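Local atomic coordinates of aldehyde dehydrogenase (Anabaena variabilis, PDB entry 4H7N), a protein that probably oxidises aldehydes to carboxylic acids with NAD+ as the electron acceptor, as other members of the aldehyde dehydrogenase family do. Residues K359-E364 against P371-P376; D319-A324 against A329-G334. All blocks are in the same frame, centred on the assembly; numbering follows the deposited sequence.

Contact 1 of 2, residues K359-E364 against P371-P376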
loop_
_atom_site.group_PDB
_atom_site.type_symbol
_atom_site.label_atom_id
_atom_site.label_comp_id
_atom_site.label_asym_id
_atom_site.label_seq_id
_atom_site.Cartn_x
_atom_site.Cartn_y
_atom_site.Cartn_z
ATOM N N LYS A 359 -29.995 -5.552 -12.667
ATOM C CA LYS A 359 -28.648 -6.061 -12.474
ATOM C C LYS A 359 -27.685 -5.577 -13.504
ATOM O O LYS A 359 -26.518 -5.316 -13.207
ATOM C CB LYS A 359 -28.645 -7.571 -12.575
ATOM C CG LYS A 359 -29.337 -8.264 -11.417
ATOM C CD LYS A 359 -29.405 -9.743 -11.757
ATOM C CE LYS A 359 -30.386 -10.497 -10.895
ATOM N NZ LYS A 359 -29.645 -11.100 -9.767
ATOM N N VAL A 360 -28.157 -5.492 -14.740
ATOM C CA VAL A 360 -27.279 -5.096 -15.839
ATOM C C VAL A 360 -26.709 -3.670 -15.665
ATOM O O VAL A 360 -25.735 -3.306 -16.303
ATOM C CB VAL A 360 -28.021 -5.272 -17.192
ATOM C CG1 VAL A 360 -28.958 -4.106 -17.458
ATOM C CG2 VAL A 360 -27.033 -5.457 -18.325
HETATM N N MSE A 361 -27.350 -2.858 -14.835
HETATM C CA MSE A 361 -26.871 -1.515 -14.520
HETATM C C MSE A 361 -26.140 -1.390 -13.197
HETATM O O MSE A 361 -25.630 -0.307 -12.866
HETATM C CB MSE A 361 -28.066 -0.563 -14.677
HETATM C CG MSE A 361 -28.255 -0.449 -16.196
HETATM SE SE MSE A 361 -29.072 1.248 -16.655
HETATM C CE MSE A 361 -27.347 2.140 -16.964
ATOM N N THR A 362 -26.060 -2.469 -12.426
ATOM C CA THR A 362 -25.453 -2.375 -11.121
ATOM C C THR A 362 -24.363 -3.431 -10.885
ATOM O O THR A 362 -23.310 -3.068 -10.422
ATOM C CB THR A 362 -26.487 -2.483 -10.010
ATOM O OG1 THR A 362 -27.140 -3.739 -10.110
ATOM C CG2 THR A 362 -27.494 -1.350 -10.107
ATOM N N GLU A 363 -24.594 -4.699 -11.204
ATOM C CA GLU A 363 -23.592 -5.745 -10.983
ATOM C C GLU A 363 -22.752 -5.915 -12.249
ATOM O O GLU A 363 -23.258 -5.731 -13.337
ATOM C CB GLU A 363 -24.258 -7.066 -10.599
ATOM C CG GLU A 363 -25.063 -6.946 -9.297
ATOM C CD GLU A 363 -25.977 -8.135 -9.020
ATOM O OE1 GLU A 363 -25.805 -9.216 -9.619
ATOM O OE2 GLU A 363 -26.893 -7.978 -8.182
ATOM N N GLU A 364 -21.480 -6.270 -12.085
ATOM C CA GLU A 364 -20.578 -6.461 -13.201
ATOM C C GLU A 364 -21.193 -7.501 -14.144
ATOM O O GLU A 364 -21.587 -8.582 -13.712
ATOM C CB GLU A 364 -19.163 -6.891 -12.728
ATOM C CG GLU A 364 -18.100 -6.939 -13.849
ATOM C CD GLU A 364 -16.626 -6.944 -13.337
ATOM O OE1 GLU A 364 -16.369 -7.738 -12.388
ATOM O OE2 GLU A 364 -15.742 -6.161 -13.873
ATOM N N PRO A 371 -26.500 -1.009 -22.168
ATOM C CA PRO A 371 -27.727 -0.363 -21.692
ATOM C C PRO A 371 -27.584 1.151 -21.735
ATOM O O PRO A 371 -26.634 1.701 -21.152
ATOM C CB PRO A 371 -27.839 -0.861 -20.230
ATOM C CG PRO A 371 -26.442 -1.206 -19.822
ATOM C CD PRO A 371 -25.586 -1.326 -21.061
ATOM N N VAL A 372 -28.528 1.824 -22.368
ATOM C CA VAL A 372 -28.451 3.257 -22.593
ATOM C C VAL A 372 -29.585 4.008 -21.921
ATOM O O VAL A 372 -30.713 3.745 -22.209
ATOM C CB VAL A 372 -28.491 3.551 -24.109
ATOM C CG1 VAL A 372 -28.213 5.017 -24.375
ATOM C CG2 VAL A 372 -27.427 2.707 -24.800
HETATM N N MSE A 373 -29.267 4.964 -21.061
HETATM C CA MSE A 373 -30.271 5.743 -20.317
HETATM C C MSE A 373 -30.167 7.212 -20.650
HETATM O O MSE A 373 -29.078 7.724 -20.669
HETATM C CB MSE A 373 -29.912 5.691 -18.825
HETATM C CG MSE A 373 -30.818 4.776 -18.052
HETATM SE SE MSE A 373 -30.426 4.902 -16.131
HETATM C CE MSE A 373 -31.848 6.059 -15.453
ATOM N N PRO A 374 -31.287 7.918 -20.859
ATOM C CA PRO A 374 -31.200 9.375 -21.001
ATOM C C PRO A 374 -30.957 10.105 -19.665
ATOM O O PRO A 374 -31.257 9.559 -18.626
ATOM C CB PRO A 374 -32.584 9.744 -21.560
ATOM C CG PRO A 374 -33.494 8.697 -21.048
ATOM C CD PRO A 374 -32.686 7.449 -20.811
ATOM N N PHE A 375 -30.388 11.307 -19.690
ATOM C CA PHE A 375 -30.444 12.215 -18.520
ATOM C C PHE A 375 -30.964 13.627 -18.847
ATOM O O PHE A 375 -30.686 14.174 -19.910
ATOM C CB PHE A 375 -29.105 12.296 -17.760
ATOM C CG PHE A 375 -27.965 12.754 -18.590
ATOM C CD1 PHE A 375 -27.708 14.103 -18.742
ATOM C CD2 PHE A 375 -27.129 11.840 -19.229
ATOM C CE1 PHE A 375 -26.632 14.544 -19.505
ATOM C CE2 PHE A 375 -26.056 12.281 -20.009
ATOM C CZ PHE A 375 -25.797 13.632 -20.142
ATOM N N PRO A 376 -31.742 14.223 -17.921
ATOM C CA PRO A 376 -32.208 15.584 -18.129
ATOM C C PRO A 376 -31.169 16.669 -17.870
ATOM O O PRO A 376 -31.312 17.764 -18.401
ATOM C CB PRO A 376 -33.357 15.712 -17.127
ATOM C CG PRO A 376 -32.964 14.800 -16.018
ATOM C CD PRO A 376 -32.285 13.638 -16.684
#
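Met-361 and Met-373, both present as selenomethionine, meet selenium to selenium: Met-361 SE lies 3.9 Å from Met-373 SE, and the two chains meet at a slant. Both bend at chi3 (94° in Met-361, 101° in Met-373), which sets where the terminal methyls go; the closest approach is between the seleniums. Nearer the backbone, Met-361 CG rests against the ring of Pro-371, 4.1 Å from Pro-371 CB and about as far from Pro-371 CG, the two side chains running past each other in opposite directions. Val-360 adds a looser touch on the same ring, its CG1 standing 4.4 Å from Pro-371 CB. The CG of Met-361 is placed anti to its own carbonyl carbon (chi1 -74°), and from there the chain reaches along the strand from Pro-371 to Met-373. Behind these side chains the backbone of 359-364 is folded into a tight turn, in which Lys-359 O accepts from both Thr-362 N and Glu-363 N, the latter at 2.8 Å. Lys-236 ties the turn down further by donating through NZ to the carbonyl oxygens of Val-360 and Glu-363. On the other side of the contact, strand 369-375 is held between strands 349-352 and 269-275, and Arg-271 and Tyr-273 of the latter also touch Met-361. The side-chain contacts are apolar: dispersion and the partial burial of selenium and carbon groups join the loop to the sheet, while the polar bonds that hold the loop, mostly to its backbone, are made with other partners.

Contact 2 of 2, residues D319-A324 against A329-G334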
loop_
_atom_site.group_PDB
_atom_site.type_symbol
_atom_site.label_atom_id
_atom_site.label_comp_id
_atom_site.label_asym_id
_atom_site.label_seq_id
_atom_site.Cartn_x
_atom_site.Cartn_y
_atom_site.Cartn_z
ATOM N N ASP A 319 -28.568 -14.128 -17.233
ATOM C CA ASP A 319 -29.374 -13.680 -16.115
ATOM C C ASP A 319 -29.595 -12.161 -16.121
ATOM O O ASP A 319 -30.695 -11.702 -15.851
ATOM C CB ASP A 319 -28.708 -14.149 -14.839
ATOM C CG ASP A 319 -29.402 -13.662 -13.618
ATOM O OD1 ASP A 319 -30.554 -14.078 -13.457
ATOM O OD2 ASP A 319 -28.811 -12.879 -12.827
ATOM N N HIS A 320 -28.577 -11.393 -16.509
ATOM C CA HIS A 320 -28.693 -9.929 -16.578
ATOM C C HIS A 320 -29.672 -9.509 -17.650
ATOM O O HIS A 320 -30.455 -8.573 -17.459
ATOM C CB HIS A 320 -27.301 -9.263 -16.782
ATOM C CG HIS A 320 -26.467 -9.261 -15.539
ATOM N ND1 HIS A 320 -25.447 -8.357 -15.312
ATOM C CD2 HIS A 320 -26.550 -10.030 -14.424
ATOM C CE1 HIS A 320 -24.940 -8.577 -14.111
ATOM N NE2 HIS A 320 -25.584 -9.590 -13.558
ATOM N N ILE A 321 -29.622 -10.195 -18.793
ATOM C CA ILE A 321 -30.532 -9.900 -19.901
ATOM C C ILE A 321 -31.973 -10.239 -19.492
ATOM O O ILE A 321 -32.885 -9.420 -19.631
ATOM C CB ILE A 321 -30.148 -10.682 -21.196
ATOM C CG1 ILE A 321 -28.810 -10.253 -21.717
ATOM C CG2 ILE A 321 -31.162 -10.452 -22.309
ATOM C CD1 ILE A 321 -28.279 -11.155 -22.796
ATOM N N LEU A 322 -32.178 -11.425 -18.941
ATOM C CA LEU A 322 -33.527 -11.783 -18.443
ATOM C C LEU A 322 -34.064 -10.880 -17.337
ATOM O O LEU A 322 -35.229 -10.444 -17.385
ATOM C CB LEU A 322 -33.556 -13.227 -17.958
ATOM C CG LEU A 322 -33.352 -14.283 -19.048
ATOM C CD1 LEU A 322 -33.207 -15.657 -18.399
ATOM C CD2 LEU A 322 -34.466 -14.321 -20.084
ATOM N N ASP A 323 -33.235 -10.579 -16.341
ATOM C CA ASP A 323 -33.661 -9.651 -15.256
ATOM C C ASP A 323 -34.076 -8.300 -15.877
ATOM O O ASP A 323 -35.099 -7.712 -15.504
ATOM C CB ASP A 323 -32.515 -9.467 -14.246
ATOM C CG ASP A 323 -32.752 -8.314 -13.285
ATOM O OD1 ASP A 323 -33.524 -8.483 -12.310
ATOM O OD2 ASP A 323 -32.159 -7.229 -13.473
ATOM N N ALA A 324 -33.268 -7.811 -16.831
ATOM C CA ALA A 324 -33.558 -6.546 -17.525
ATOM C C ALA A 324 -34.906 -6.561 -18.253
ATOM O O ALA A 324 -35.732 -5.649 -18.083
ATOM C CB ALA A 324 -32.441 -6.192 -18.505
ATOM N N ALA A 329 -36.908 -3.715 -19.873
ATOM C CA ALA A 329 -35.911 -3.287 -20.890
ATOM C C ALA A 329 -36.395 -3.652 -22.302
ATOM O O ALA A 329 -37.162 -4.592 -22.466
ATOM C CB ALA A 329 -34.555 -3.904 -20.614
ATOM N N VAL A 330 -35.984 -2.851 -23.288
ATOM C CA VAL A 330 -36.251 -3.081 -24.708
ATOM C C VAL A 330 -34.936 -3.466 -25.374
ATOM O O VAL A 330 -33.979 -2.730 -25.272
ATOM C CB VAL A 330 -36.777 -1.784 -25.375
ATOM C CG1 VAL A 330 -36.896 -1.940 -26.889
ATOM C CG2 VAL A 330 -38.141 -1.391 -24.774
ATOM N N ILE A 331 -34.887 -4.613 -26.035
ATOM C CA ILE A 331 -33.692 -5.087 -26.715
ATOM C C ILE A 331 -33.800 -4.659 -28.159
ATOM O O ILE A 331 -34.735 -5.061 -28.832
ATOM C CB ILE A 331 -33.616 -6.632 -26.732
ATOM C CG1 ILE A 331 -33.752 -7.221 -25.310
ATOM C CG2 ILE A 331 -32.378 -7.125 -27.476
ATOM C CD1 ILE A 331 -32.541 -7.201 -24.476
ATOM N N HIS A 332 -32.847 -3.873 -28.643
ATOM C CA HIS A 332 -32.873 -3.456 -30.037
ATOM C C HIS A 332 -32.095 -4.373 -30.967
ATOM O O HIS A 332 -32.392 -4.433 -32.147
ATOM C CB HIS A 332 -32.370 -2.034 -30.158
ATOM C CG HIS A 332 -33.188 -1.061 -29.384
ATOM N ND1 HIS A 332 -34.239 -0.370 -29.939
ATOM C CD2 HIS A 332 -33.154 -0.702 -28.084
ATOM C CE1 HIS A 332 -34.802 0.399 -29.027
ATOM N NE2 HIS A 332 -34.167 0.208 -27.889
ATOM N N CYS A 333 -31.100 -5.072 -30.447
ATOM C CA CYS A 333 -30.274 -5.959 -31.251
ATOM C C CYS A 333 -29.583 -6.902 -30.287
ATOM O O CYS A 333 -29.403 -6.604 -29.085
ATOM C CB CYS A 333 -29.249 -5.187 -32.122
ATOM S SG CYS A 333 -27.948 -4.228 -31.250
ATOM N N GLY A 334 -29.210 -8.049 -30.808
ATOM C CA GLY A 334 -28.624 -9.107 -30.005
ATOM C C GLY A 334 -29.539 -9.591 -28.895
ATOM O O GLY A 334 -30.642 -9.959 -29.156
#
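Ala-324 O receives the backbone N-H of Ala-329 at 2.9 Å, a nearly straight bond with an N-H...O angle of 165°. The donor nitrogen does not follow a lone pair of the oxygen; it stands above the carbonyl plane, 40° out of it. The same approach brings the methyl of Ala-329 against the carbonyl of Ala-324, in the last turn of the helix, with Ala-329 CB 3.3 Å from Ala-324 O; the two alanine methyls also touch, Ala-324 CB lying 3.8 Å from Ala-329 CB. Met-351 of strand 349-352 touches both alanines, and Val-354 touches Ala-329 as well. This is a helix-to-strand connection: helix 311-326 runs out, a short turn follows, and the chain enters 330-333, which within this chain is an outermost strand of a seven-stranded mixed sheet and runs antiparallel to 349-352. That sheet probably corresponds to the catalytic-domain sheet of the aldehyde dehydrogenase family. Two residues on from Ala-329, Ile-331 points back toward the helix; the tip of Ile-331, CD1, meets the CG2 branch of Ile-321 at 4.1 Å, the two side chains lying roughly perpendicular. The branch that Ile-321 offers is the one anti to its backbone N, while Ile-331 sends its longer arm, bent at chi2 (-80°), to meet it. Val-330 points away, so Ala-329 just before the strand and Ile-331 within it face the helix. Farther round the helix, Asp-323 joins the turn to the loop after strand 349-352: its OD1 forms a salt bridge with Lys-327 NZ and its OD2 accepts the backbone N-H of Lys-359.

How the contacts relate
Along the chain 319-334 comes first and 359-376 follows; the centres of the two contacts lie about 12 Å apart. Both reach the same mixed sheet, in which strand 349-352 lies between 330-333 and 369-375, the strands of contacts 2 and 1. It is distinct from the sheet of 118-134, 156-161 and 205-209, which is consistent with the NAD-binding domain. Helix 311-326 also meets the loop of contact 1 directly: the imidazole carbon CE1 of His-320 packs 3.4 Å from Glu-363 O. Successive pieces of the chain therefore build one end of the sheet, with helix and loop packed against each other as well as on its strands. This region lies away from Glu-232, the predicted active-site residue.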